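Cif-like 1 (Burkholderia cenocepacia, PDB 7JQY) probably hydrolyses epoxides, as a Cif-like member of the alpha/beta hydrolase family that assembles into an octamer. Local coordinates at residues Arg28-Leu33 with Arg37-Thr42; His66-Leu71 with Tyr76-Val81; Asp82-Gly85 with Lys91-Gly94; Leu108-Gly113 with Pro137-Lys142. The protein carries 1 engineered substitution. All blocks are in the same frame, centred on the assembly; numbering follows the deposited sequence.

In the fold
Contacts 1, 2 and 4 reach the same central sheet, whereas contact 3 sits in the loop between strand 77-82 and helix 98-111. Contact 2 is buried and mostly apolar, a helix lying on that strand. Contact 1, the hairpin next door in the sheet, is partly buried: one side packs on helix 98-111 and the other carries arginines and a tyrosine towards a second subunit. It meets contact 2 through Val41 N to Ala80 O, and contact 3 through His39 ND1 to Asp82 OD2. Contact 3, at the surface, and contact 4, partly buried, are small and polar, each resting on one side-chain hydrogen bond with a further charged partner; contact 4 uses the end of helix 98-111.

Contact 1: residues Arg28-Leu33 with Arg37-Thr42; sequences RRYAQL and RLHYVT
Leu38 O is held twice by the opposite strand: Ala31 N donates to it at 2.8 Å, and Tyr30 CA approaches it at 3.3 Å in a weaker C-H...O contact. Leu38 N returns a bond to Ala31 O, and Arg29 and Tyr40 form a second reciprocal pair, with Arg29 N 2.9 Å from Tyr40 O. Between these hydrogen-bonded pairs, Tyr30 faces His39 in a non-hydrogen-bonded one.

Side chains of Arg28, Tyr30, Arg37 and His39 share one face. There the Arg37 guanidinium lies flat on the Tyr30 ring, planes 17° apart, its CZ 3.9 Å from the ring centroid in a cation-pi stack. With CG opposite the backbone N (chi1 -179°) and a bend at chi3, the Arg37 chain rises beside Tyr30 before turning over it. Its NH1 and NH2 bond to Thr199 O and Lys196 O of a second subunit, so the stacked group also serves the assembly. Arg28 NE donates to His39 NE2 at 3.0 Å, somewhat tilted from both flat groups, while His39 ND1 meets Asp82; the imidazole is thus fixed from both nitrogens.

On the other face Tyr40 takes the chi1 of 63° that swings its ring under Arg29, whose CB sits over the ring 3.3 Å from Tyr40 CZ in a CH-pi contact. The ring and Ala31 both pack on Leu108 of helix 98-111. This is an antiparallel beta hairpin, forming one margin of the alpha/beta hydrolase sheet.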
loop_
_atom_site.group_PDB
_atom_site.type_symbol
_atom_site.label_atom_id
_atom_site.label_comp_id
_atom_site.label_asym_id
_atom_site.label_seq_id
_atom_site.Cartn_x
_atom_site.Cartn_y
_atom_site.Cartn_z
ATOM N N ARG B 28 -8.251 22.759 -27.254
ATOM C CA ARG B 28 -9.096 22.238 -26.195
ATOM C C ARG B 28 -10.036 23.345 -25.756
ATOM O O ARG B 28 -9.602 24.476 -25.513
ATOM C CB ARG B 28 -8.262 21.734 -25.012
ATOM C CG ARG B 28 -7.243 20.661 -25.384
ATOM C CD ARG B 28 -6.527 20.163 -24.154
ATOM N NE ARG B 28 -7.443 20.142 -23.026
ATOM C CZ ARG B 28 -7.067 20.101 -21.756
ATOM N NH1 ARG B 28 -5.779 20.071 -21.444
ATOM N NH2 ARG B 28 -7.980 20.098 -20.798
ATOM N N ARG B 29 -11.316 23.012 -25.639
ATOM C CA ARG B 29 -12.352 23.974 -25.317
ATOM C C ARG B 29 -13.331 23.328 -24.351
ATOM O O ARG B 29 -13.432 22.098 -24.255
ATOM C CB ARG B 29 -13.101 24.425 -26.580
ATOM C CG ARG B 29 -12.786 25.803 -27.091
ATOM C CD ARG B 29 -11.435 25.869 -27.758
ATOM N NE ARG B 29 -11.042 27.262 -27.978
ATOM C CZ ARG B 29 -9.895 27.796 -27.564
ATOM N NH1 ARG B 29 -8.944 27.022 -27.059
ATOM N NH2 ARG B 29 -9.637 29.081 -27.788
ATOM N N TYR B 30 -14.076 24.177 -23.659
ATOM C CA TYR B 30 -15.129 23.756 -22.751
ATOM C C TYR B 30 -16.441 24.378 -23.197
ATOM O O TYR B 30 -16.466 25.463 -23.787
ATOM C CB TYR B 30 -14.858 24.169 -21.300
ATOM C CG TYR B 30 -13.717 23.445 -20.620
ATOM C CD1 TYR B 30 -12.527 24.106 -20.337
ATOM C CD2 TYR B 30 -13.838 22.121 -20.231
ATOM C CE1 TYR B 30 -11.474 23.452 -19.704
ATOM C CE2 TYR B 30 -12.803 21.463 -19.598
ATOM C CZ TYR B 30 -11.623 22.132 -19.333
ATOM O OH TYR B 30 -10.586 21.483 -18.702
ATOM N N ALA B 31 -17.531 23.673 -22.929
ATOM C CA ALA B 31 -18.866 24.201 -23.161
ATOM C C ALA B 31 -19.659 24.030 -21.880
ATOM O O ALA B 31 -19.819 22.910 -21.390
ATOM C CB ALA B 31 -19.558 23.497 -24.326
ATOM N N GLN B 32 -20.120 25.134 -21.323
ATOM C CA GLN B 32 -20.944 25.075 -20.130
ATOM C C GLN B 32 -22.370 24.814 -20.585
ATOM O O GLN B 32 -22.938 25.599 -21.350
ATOM C CB GLN B 32 -20.836 26.364 -19.312
ATOM C CG GLN B 32 -21.422 26.262 -17.911
ATOM C CD GLN B 32 -20.657 25.288 -17.038
ATOM O OE1 GLN B 32 -19.438 25.371 -16.926
ATOM N NE2 GLN B 32 -21.369 24.337 -16.436
ATOM N N LEU B 33 -22.930 23.698 -20.152
ATOM C CA LEU B 33 -24.338 23.470 -20.383
ATOM C C LEU B 33 -25.037 23.979 -19.138
ATOM O O LEU B 33 -24.426 24.685 -18.332
ATOM C CB LEU B 33 -24.603 22.000 -20.692
ATOM C CG LEU B 33 -23.692 21.503 -21.816
ATOM C CD1 LEU B 33 -24.068 20.095 -22.271
ATOM C CD2 LEU B 33 -23.720 22.482 -22.985
ATOM N N ARG B 37 -20.415 20.772 -17.413
ATOM C CA ARG B 37 -19.441 21.277 -18.386
ATOM C C ARG B 37 -18.841 20.134 -19.202
ATOM O O ARG B 37 -18.392 19.131 -18.635
ATOM C CB ARG B 37 -18.321 22.063 -17.691
ATOM C CG ARG B 37 -17.258 22.658 -18.641
ATOM C CD ARG B 37 -16.257 23.547 -17.875
ATOM N NE ARG B 37 -15.313 22.722 -17.128
ATOM C CZ ARG B 37 -14.267 23.170 -16.440
ATOM N NH1 ARG B 37 -13.995 24.469 -16.380
ATOM N NH2 ARG B 37 -13.485 22.302 -15.807
ATOM N N LEU B 38 -18.843 20.286 -20.529
ATOM C CA LEU B 38 -18.274 19.302 -21.437
ATOM C C LEU B 38 -16.992 19.839 -22.059
ATOM O O LEU B 38 -16.913 21.016 -22.430
ATOM C CB LEU B 38 -19.252 18.916 -22.557
ATOM C CG LEU B 38 -20.487 18.097 -22.182
ATOM C CD1 LEU B 38 -21.070 17.440 -23.427
ATOM C CD2 LEU B 38 -20.185 17.063 -21.107
ATOM N N HIS B 39 -16.002 18.956 -22.179
ATOM C CA HIS B 39 -14.726 19.236 -22.819
ATOM C C HIS B 39 -14.723 18.674 -24.235
ATOM O O HIS B 39 -15.269 17.597 -24.490
ATOM C CB HIS B 39 -13.588 18.628 -21.994
ATOM C CG HIS B 39 -12.253 18.663 -22.665
ATOM N ND1 HIS B 39 -11.715 17.565 -23.303
ATOM C CD2 HIS B 39 -11.330 19.649 -22.770
ATOM C CE1 HIS B 39 -10.528 17.879 -23.788
ATOM N NE2 HIS B 39 -10.270 19.138 -23.477
ATOM N N TYR B 40 -14.120 19.409 -25.162
ATOM C CA TYR B 40 -14.053 18.942 -26.535
ATOM C C TYR B 40 -12.824 19.531 -27.191
ATOM O O TYR B 40 -12.273 20.543 -26.744
ATOM C CB TYR B 40 -15.311 19.298 -27.350
ATOM C CG TYR B 40 -15.552 20.787 -27.529
ATOM C CD1 TYR B 40 -16.057 21.559 -26.487
ATOM C CD2 TYR B 40 -15.269 21.419 -28.738
ATOM C CE1 TYR B 40 -16.278 22.925 -26.642
ATOM C CE2 TYR B 40 -15.489 22.778 -28.902
ATOM C CZ TYR B 40 -15.989 23.524 -27.850
ATOM O OH TYR B 40 -16.203 24.874 -28.009
ATOM N N VAL B 41 -12.400 18.877 -28.260
ATOM C CA VAL B 41 -11.256 19.306 -29.050
ATOM C C VAL B 41 -11.770 19.643 -30.439
ATOM O O VAL B 41 -12.549 18.874 -31.017
ATOM C CB VAL B 41 -10.168 18.214 -29.086
ATOM C CG1 VAL B 41 -9.030 18.597 -30.004
ATOM C CG2 VAL B 41 -9.647 17.982 -27.685
ATOM N N THR B 42 -11.376 20.805 -30.957
ATOM C CA THR B 42 -11.941 21.283 -32.208
ATOM C C THR B 42 -10.860 21.871 -33.106
ATOM O O THR B 42 -9.844 22.387 -32.631
ATOM C CB THR B 42 -13.043 22.321 -31.971
ATOM O OG1 THR B 42 -13.703 22.587 -33.214
ATOM C CG2 THR B 42 -12.462 23.630 -31.394
#

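Contact 2: residues His66-Leu71 with Tyr76-Val81; sequences HVMPAL and YRVVAV
The backbones meet at the turn that leads from helix 68-73 into strand 77-82, where Tyr76 N donates a long hydrogen bond of 3.3 Å to Leu71 O, and further along the CA atoms of Met68 and Val78 stand 6.3 Å apart. Leu71 O also lies at the edge of the Tyr76 ring, in its plane, and 3.2 Å from Tyr76 CB.

Beyond this polar corner the contact is hydrocarbon. Val78 presents both its methyls to the helix. A chi1 of -170° puts CG1 opposite the backbone N, where it reaches Met68 CG at 3.7 Å, while CG2 lies 3.7 Å from Leu71 CB; the valine thus fits between Met68 and Leu71, three residues apart and about one helical turn from each other. Met68 then runs on along the strand. Its terminal bend (chi3 63°) brings CE to 3.8 Å from Ala80 CB, with the sulfur close to that methyl as well.

Alternation along the strand gives Val78 and Ala80 to this helix, whereas Val79 points to the other side of the sheet and packs against Tyr40. Leu53 of strand 50-54 closes on both Met68 and Val78, and Trp61 touches Met68 and Ala80. Strand 50-54, helix 68-73 and strand 77-82 make a beta-alpha-beta crossover between adjacent parallel strands, a building unit of the alpha/beta hydrolase fold.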
loop_
_atom_site.group_PDB
_atom_site.type_symbol
_atom_site.label_atom_id
_atom_site.label_comp_id
_atom_site.label_asym_id
_atom_site.label_seq_id
_atom_site.Cartn_x
_atom_site.Cartn_y
_atom_site.Cartn_z
ATOM N N HIS B 66 -6.103 10.208 -35.152
ATOM C CA HIS B 66 -5.641 9.961 -36.508
ATOM C C HIS B 66 -6.710 10.219 -37.549
ATOM O O HIS B 66 -6.413 10.149 -38.745
ATOM C CB HIS B 66 -5.158 8.512 -36.660
ATOM C CG HIS B 66 -3.979 8.176 -35.803
ATOM N ND1 HIS B 66 -2.763 8.809 -35.936
ATOM C CD2 HIS B 66 -3.833 7.277 -34.798
ATOM C CE1 HIS B 66 -1.915 8.312 -35.051
ATOM N NE2 HIS B 66 -2.539 7.380 -34.351
ATOM N N VAL B 67 -7.927 10.550 -37.126
ATOM C CA VAL B 67 -9.023 10.821 -38.042
ATOM C C VAL B 67 -9.291 12.317 -38.181
ATOM O O VAL B 67 -9.538 12.799 -39.286
ATOM C CB VAL B 67 -10.284 10.064 -37.572
ATOM C CG1 VAL B 67 -11.506 10.514 -38.355
ATOM C CG2 VAL B 67 -10.085 8.553 -37.737
ATOM N N MET B 68 -9.194 13.075 -37.086
ATOM C CA MET B 68 -9.532 14.500 -37.133
ATOM C C MET B 68 -8.680 15.326 -38.092
ATOM O O MET B 68 -9.224 16.281 -38.677
ATOM C CB MET B 68 -9.460 15.096 -35.721
ATOM C CG MET B 68 -10.317 14.354 -34.727
ATOM S SD MET B 68 -9.752 14.536 -33.025
ATOM C CE MET B 68 -9.966 16.299 -32.792
ATOM N N PRO B 69 -7.372 15.084 -38.259
ATOM C CA PRO B 69 -6.620 15.903 -39.229
ATOM C C PRO B 69 -7.153 15.799 -40.648
ATOM O O PRO B 69 -7.376 16.829 -41.303
ATOM C CB PRO B 69 -5.190 15.355 -39.110
ATOM C CG PRO B 69 -5.118 14.767 -37.763
ATOM C CD PRO B 69 -6.472 14.190 -37.507
ATOM N N ALA B 70 -7.357 14.574 -41.147
ATOM C CA ALA B 70 -7.830 14.397 -42.518
ATOM C C ALA B 70 -9.228 14.980 -42.711
ATOM O O ALA B 70 -9.535 15.524 -43.776
ATOM C CB ALA B 70 -7.800 12.915 -42.896
ATOM N N LEU B 71 -10.094 14.873 -41.695
ATOM C CA LEU B 71 -11.422 15.470 -41.803
ATOM C C LEU B 71 -11.333 16.985 -41.903
ATOM O O LEU B 71 -12.000 17.603 -42.740
ATOM C CB LEU B 71 -12.278 15.076 -40.596
ATOM C CG LEU B 71 -12.825 13.655 -40.557
ATOM C CD1 LEU B 71 -13.612 13.435 -39.286
ATOM C CD2 LEU B 71 -13.692 13.413 -41.786
ATOM N N TYR B 76 -13.883 20.238 -43.152
ATOM C CA TYR B 76 -14.865 19.947 -42.118
ATOM C C TYR B 76 -14.473 20.596 -40.795
ATOM O O TYR B 76 -13.290 20.752 -40.471
ATOM C CB TYR B 76 -15.023 18.437 -41.939
ATOM C CG TYR B 76 -15.705 17.780 -43.118
ATOM C CD1 TYR B 76 -17.053 18.003 -43.375
ATOM C CD2 TYR B 76 -14.996 16.957 -43.988
ATOM C CE1 TYR B 76 -17.682 17.411 -44.464
ATOM C CE2 TYR B 76 -15.615 16.359 -45.078
ATOM C CZ TYR B 76 -16.956 16.589 -45.310
ATOM O OH TYR B 76 -17.574 16.002 -46.385
ATOM N N ARG B 77 -15.489 20.997 -40.037
ATOM C CA ARG B 77 -15.297 21.543 -38.695
ATOM C C ARG B 77 -15.409 20.396 -37.697
ATOM O O ARG B 77 -16.513 19.990 -37.322
ATOM C CB ARG B 77 -16.315 22.645 -38.419
ATOM C CG ARG B 77 -16.045 23.466 -37.154
ATOM C CD ARG B 77 -17.160 24.481 -36.952
ATOM N NE ARG B 77 -17.070 25.180 -35.676
ATOM C CZ ARG B 77 -18.042 25.933 -35.174
ATOM N NH1 ARG B 77 -19.179 26.079 -35.841
ATOM N NH2 ARG B 77 -17.882 26.535 -34.006
ATOM N N VAL B 78 -14.263 19.895 -37.236
ATOM C CA VAL B 78 -14.236 18.701 -36.396
ATOM C C VAL B 78 -14.474 19.079 -34.941
ATOM O O VAL B 78 -13.868 20.024 -34.417
ATOM C CB VAL B 78 -12.912 17.942 -36.560
ATOM C CG1 VAL B 78 -13.013 16.585 -35.879
ATOM C CG2 VAL B 78 -12.584 17.758 -38.041
ATOM N N VAL B 79 -15.367 18.342 -34.287
ATOM C CA VAL B 79 -15.663 18.503 -32.869
ATOM C C VAL B 79 -15.625 17.113 -32.242
ATOM O O VAL B 79 -16.589 16.347 -32.358
ATOM C CB VAL B 79 -17.020 19.170 -32.630
ATOM C CG1 VAL B 79 -17.316 19.259 -31.131
ATOM C CG2 VAL B 79 -17.052 20.550 -33.268
ATOM N N ALA B 80 -14.531 16.793 -31.550
ATOM C CA ALA B 80 -14.400 15.538 -30.820
ATOM C C ALA B 80 -14.666 15.828 -29.352
ATOM O O ALA B 80 -13.927 16.594 -28.724
ATOM C CB ALA B 80 -13.014 14.922 -31.013
ATOM N N VAL B 81 -15.731 15.241 -28.817
ATOM C CA VAL B 81 -16.271 15.597 -27.510
ATOM C C VAL B 81 -15.939 14.506 -26.500
ATOM O O VAL B 81 -16.084 13.313 -26.791
ATOM C CB VAL B 81 -17.799 15.813 -27.589
ATOM C CG1 VAL B 81 -18.333 16.368 -26.279
ATOM C CG2 VAL B 81 -18.147 16.714 -28.755
#

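Contact 3: residues Asp82-Gly85 with Lys91-Gly94; sequences DYRG and KPLG
A small surface contact between two loop pieces, it draws Arg84 and Gly85 against Lys91, Pro92 and Gly94 within the connection from strand 77-82 to helix 98-111. Its one hydrogen bond across the segments runs from Arg84 NH2 to Gly94 O, 2.9 Å long with an angle of 142° at the hydrogen, the acceptor being tilted out of the guanidinium plane.

The arginine reaches that carbonyl by crossing the Pro92 ring at a slant. Arg84 CG lies 3.7 Å from Pro92 CG; the bend at chi3 (-61°) turns the guanidinium so that the Arg84 NH2 arm comes 3.5 Å from Pro92 CG. The other side of the guanidinium is engaged too: Arg84 NE forms a salt bridge with Asp104 of helix 98-111, so the group ties both loop pieces to the helix that follows them.

Asp82 to Gly85 open the D-x-R-G-x-G-x-S sequence familiar from alpha/beta hydrolases of the epoxide hydrolase type. Gly85 adopts a positive phi of 93°, a conformation suited to glycine, and Gly85 CA comes within 4.2 Å of Lys91 CA. The aliphatic part of Lys91 bends round the Gly85 carbonyl, with CG and CE each 3.5 Å from Gly85 O. Lys91 NZ finds its partners within the intervening loop, at Gly87 O and Ser89 O, and the backbone carbonyls of Lys91 and Pro92 receive hydrogen bonds from Arg222.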
loop_
_atom_site.group_PDB
_atom_site.type_symbol
_atom_site.label_atom_id
_atom_site.label_comp_id
_atom_site.label_asym_id
_atom_site.label_seq_id
_atom_site.Cartn_x
_atom_site.Cartn_y
_atom_site.Cartn_z
ATOM N N ASP B 82 -15.507 14.916 -25.307
ATOM C CA ASP B 82 -15.572 14.045 -24.137
ATOM C C ASP B 82 -17.001 14.106 -23.617
ATOM O O ASP B 82 -17.405 15.131 -23.056
ATOM C CB ASP B 82 -14.599 14.495 -23.048
ATOM C CG ASP B 82 -13.133 14.199 -23.382
ATOM O OD1 ASP B 82 -12.857 13.277 -24.192
ATOM O OD2 ASP B 82 -12.253 14.888 -22.800
ATOM N N TYR B 83 -17.773 13.027 -23.783
ATOM C CA TYR B 83 -19.165 13.125 -23.356
ATOM C C TYR B 83 -19.259 13.154 -21.831
ATOM O O TYR B 83 -18.258 13.015 -21.119
ATOM C CB TYR B 83 -20.035 12.001 -23.950
ATOM C CG TYR B 83 -19.623 10.558 -23.757
ATOM C CD1 TYR B 83 -19.305 10.046 -22.510
ATOM C CD2 TYR B 83 -19.631 9.679 -24.843
ATOM C CE1 TYR B 83 -18.952 8.711 -22.353
ATOM C CE2 TYR B 83 -19.290 8.357 -24.702
ATOM C CZ TYR B 83 -18.958 7.870 -23.460
ATOM O OH TYR B 83 -18.615 6.543 -23.339
ATOM N N ARG B 84 -20.480 13.369 -21.334
ATOM C CA ARG B 84 -20.734 13.490 -19.897
ATOM C C ARG B 84 -20.063 12.361 -19.126
ATOM O O ARG B 84 -20.266 11.180 -19.432
ATOM C CB ARG B 84 -22.245 13.505 -19.616
ATOM C CG ARG B 84 -22.605 13.524 -18.120
ATOM C CD ARG B 84 -24.121 13.410 -17.867
ATOM N NE ARG B 84 -24.853 14.524 -18.467
ATOM C CZ ARG B 84 -25.722 15.307 -17.830
ATOM N NH1 ARG B 84 -26.317 16.288 -18.491
ATOM N NH2 ARG B 84 -26.012 15.104 -16.551
ATOM N N GLY B 85 -19.209 12.735 -18.170
ATOM C CA GLY B 85 -18.537 11.783 -17.309
ATOM C C GLY B 85 -17.171 11.325 -17.786
ATOM O O GLY B 85 -16.455 10.668 -17.022
ATOM N N LYS B 91 -18.351 15.209 -14.116
ATOM C CA LYS B 91 -18.861 13.894 -13.726
ATOM C C LYS B 91 -20.050 14.082 -12.792
ATOM O O LYS B 91 -19.936 13.869 -11.574
ATOM C CB LYS B 91 -17.784 13.045 -13.052
ATOM C CG LYS B 91 -16.751 12.460 -14.005
ATOM C CD LYS B 91 -15.504 13.319 -14.038
ATOM C CE LYS B 91 -14.472 12.780 -15.023
ATOM N NZ LYS B 91 -13.515 13.869 -15.405
ATOM N N PRO B 92 -21.215 14.461 -13.326
ATOM C CA PRO B 92 -22.386 14.662 -12.460
ATOM C C PRO B 92 -22.938 13.355 -11.899
ATOM O O PRO B 92 -22.446 12.270 -12.227
ATOM C CB PRO B 92 -23.398 15.350 -13.389
ATOM C CG PRO B 92 -22.990 14.951 -14.755
ATOM C CD PRO B 92 -21.494 14.804 -14.731
ATOM N N LEU B 93 -23.949 13.462 -11.029
ATOM C CA LEU B 93 -24.538 12.284 -10.398
ATOM C C LEU B 93 -25.267 11.402 -11.413
ATOM O O LEU B 93 -25.139 10.170 -11.385
ATOM C CB LEU B 93 -25.486 12.726 -9.285
ATOM C CG LEU B 93 -26.348 11.672 -8.595
ATOM C CD1 LEU B 93 -25.499 10.792 -7.710
ATOM C CD2 LEU B 93 -27.448 12.348 -7.792
ATOM N N GLY B 94 -26.047 12.008 -12.303
ATOM C CA GLY B 94 -26.852 11.244 -13.227
ATOM C C GLY B 94 -26.860 11.805 -14.633
ATOM O O GLY B 94 -26.016 12.638 -14.975
#

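Contact 4: residues Leu108-Gly113 with Pro137-Lys142; sequences LVHQLG and PTEIVK
The imidazole of His110 and the carboxylate of Glu139 meet with the ring used edge-on: Glu139 OE1 lies at the ring edge, almost exactly in its plane, while the ring nitrogen approaches OE1 from above the carboxylate plane, 41° out of it. The two planes are 38° apart. His110 NE2 donates to Glu139 OE1 at 3.2 Å, fairly straight with 160° at the hydrogen.

The histidine sits in the last turn of helix 98-111, which ends in a Schellman motif with Gly113 at its C-prime position. Glu139 belongs to the short 3-10 turn that leads into strand 140-146; its chain is extended beyond CG (chi2 -180°) and spans the distance to the ring. Glu139 OE2 carries a salt bridge to Arg106, one helical turn before the histidine, and Tyr132 of helix 124-135 packs against the same side chain.

With an arginine on one oxygen and an imidazole N-H on the other, Glu139 is probably ionised, and its negative charge would tend to favour a protonated His110, an effect the neighbouring Arg106 should weaken.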
loop_
_atom_site.group_PDB
_atom_site.type_symbol
_atom_site.label_atom_id
_atom_site.label_comp_id
_atom_site.label_asym_id
_atom_site.label_seq_id
_atom_site.Cartn_x
_atom_site.Cartn_y
_atom_site.Cartn_z
ATOM N N LEU B 108 -24.419 21.416 -26.942
ATOM C CA LEU B 108 -23.091 21.925 -27.270
ATOM C C LEU B 108 -22.991 22.304 -28.744
ATOM O O LEU B 108 -22.368 23.313 -29.087
ATOM C CB LEU B 108 -22.038 20.865 -26.921
ATOM C CG LEU B 108 -20.562 21.065 -27.289
ATOM C CD1 LEU B 108 -19.678 20.294 -26.314
ATOM C CD2 LEU B 108 -20.240 20.653 -28.720
ATOM N N VAL B 109 -23.597 21.511 -29.628
ATOM C CA VAL B 109 -23.603 21.860 -31.047
ATOM C C VAL B 109 -24.358 23.162 -31.264
ATOM O O VAL B 109 -23.948 24.016 -32.062
ATOM C CB VAL B 109 -24.220 20.720 -31.880
ATOM C CG1 VAL B 109 -24.448 21.188 -33.311
ATOM C CG2 VAL B 109 -23.341 19.473 -31.839
ATOM N N HIS B 110 -25.482 23.329 -30.567
ATOM C CA HIS B 110 -26.247 24.562 -30.693
ATOM C C HIS B 110 -25.471 25.756 -30.148
ATOM O O HIS B 110 -25.560 26.852 -30.708
ATOM C CB HIS B 110 -27.599 24.396 -30.002
ATOM C CG HIS B 110 -28.526 23.471 -30.731
ATOM N ND1 HIS B 110 -29.898 23.590 -30.675
ATOM C CD2 HIS B 110 -28.273 22.420 -31.553
ATOM C CE1 HIS B 110 -30.451 22.647 -31.421
ATOM N NE2 HIS B 110 -29.486 21.925 -31.964
ATOM N N GLN B 111 -24.684 25.559 -29.087
ATOM C CA GLN B 111 -23.878 26.658 -28.566
ATOM C C GLN B 111 -22.780 27.062 -29.537
ATOM O O GLN B 111 -22.353 28.220 -29.521
ATOM C CB GLN B 111 -23.247 26.286 -27.226
ATOM C CG GLN B 111 -24.165 26.363 -26.039
ATOM C CD GLN B 111 -23.387 26.356 -24.740
ATOM O OE1 GLN B 111 -22.157 26.460 -24.747
ATOM N NE2 GLN B 111 -24.093 26.215 -23.619
ATOM N N LEU B 112 -22.343 26.156 -30.407
ATOM C CA LEU B 112 -21.325 26.490 -31.388
ATOM C C LEU B 112 -21.920 27.084 -32.649
ATOM O O LEU B 112 -21.185 27.330 -33.611
ATOM C CB LEU B 112 -20.504 25.248 -31.741
ATOM C CG LEU B 112 -19.627 24.733 -30.603
ATOM C CD1 LEU B 112 -18.833 23.521 -31.025
ATOM C CD2 LEU B 112 -18.703 25.845 -30.140
ATOM N N GLY B 113 -23.223 27.348 -32.657
ATOM C CA GLY B 113 -23.837 28.009 -33.783
ATOM C C GLY B 113 -24.299 27.084 -34.879
ATOM O O GLY B 113 -24.768 27.565 -35.917
ATOM N N PRO B 137 -34.043 13.893 -36.058
ATOM C CA PRO B 137 -33.567 13.352 -37.345
ATOM C C PRO B 137 -33.261 14.407 -38.396
ATOM O O PRO B 137 -32.367 14.199 -39.227
ATOM C CB PRO B 137 -34.720 12.441 -37.793
ATOM C CG PRO B 137 -35.638 12.312 -36.604
ATOM C CD PRO B 137 -35.440 13.523 -35.772
ATOM N N THR B 138 -33.992 15.526 -38.414
ATOM C CA THR B 138 -33.710 16.564 -39.403
ATOM C C THR B 138 -32.328 17.170 -39.199
ATOM O O THR B 138 -31.730 17.688 -40.150
ATOM C CB THR B 138 -34.799 17.639 -39.377
ATOM O OG1 THR B 138 -34.792 18.309 -38.112
ATOM C CG2 THR B 138 -36.175 17.006 -39.609
ATOM N N GLU B 139 -31.812 17.124 -37.969
ATOM C CA GLU B 139 -30.550 17.762 -37.619
ATOM C C GLU B 139 -29.323 16.905 -37.912
ATOM O O GLU B 139 -28.203 17.418 -37.831
ATOM C CB GLU B 139 -30.559 18.157 -36.136
ATOM C CG GLU B 139 -31.668 19.134 -35.795
ATOM C CD GLU B 139 -31.688 19.537 -34.335
ATOM O OE1 GLU B 139 -30.623 19.468 -33.679
ATOM O OE2 GLU B 139 -32.774 19.933 -33.846
ATOM N N ILE B 140 -29.491 15.635 -38.265
ATOM C CA ILE B 140 -28.374 14.751 -38.584
ATOM C C ILE B 140 -28.355 14.558 -40.093
ATOM O O ILE B 140 -29.229 13.885 -40.653
ATOM C CB ILE B 140 -28.484 13.402 -37.857
ATOM C CG1 ILE B 140 -28.485 13.594 -36.340
ATOM C CG2 ILE B 140 -27.369 12.460 -38.291
ATOM C CD1 ILE B 140 -27.333 14.438 -35.822
ATOM N N VAL B 141 -27.355 15.141 -40.754
ATOM C CA VAL B 141 -27.216 14.985 -42.201
ATOM C C VAL B 141 -26.871 13.542 -42.547
ATOM O O VAL B 141 -27.556 12.891 -43.343
ATOM C CB VAL B 141 -26.157 15.961 -42.742
ATOM C CG1 VAL B 141 -26.047 15.854 -44.251
ATOM C CG2 VAL B 141 -26.491 17.368 -42.334
ATOM N N LYS B 142 -25.799 13.024 -41.950
ATOM C CA LYS B 142 -25.358 11.651 -42.152
ATOM C C LYS B 142 -24.854 11.107 -40.823
ATOM O O LYS B 142 -24.386 11.861 -39.962
ATOM C CB LYS B 142 -24.257 11.552 -43.218
ATOM C CG LYS B 142 -24.744 11.769 -44.641
ATOM C CD LYS B 142 -23.583 11.862 -45.611
ATOM C CE LYS B 142 -24.069 12.155 -47.019
ATOM N NZ LYS B 142 -22.962 12.613 -47.906
#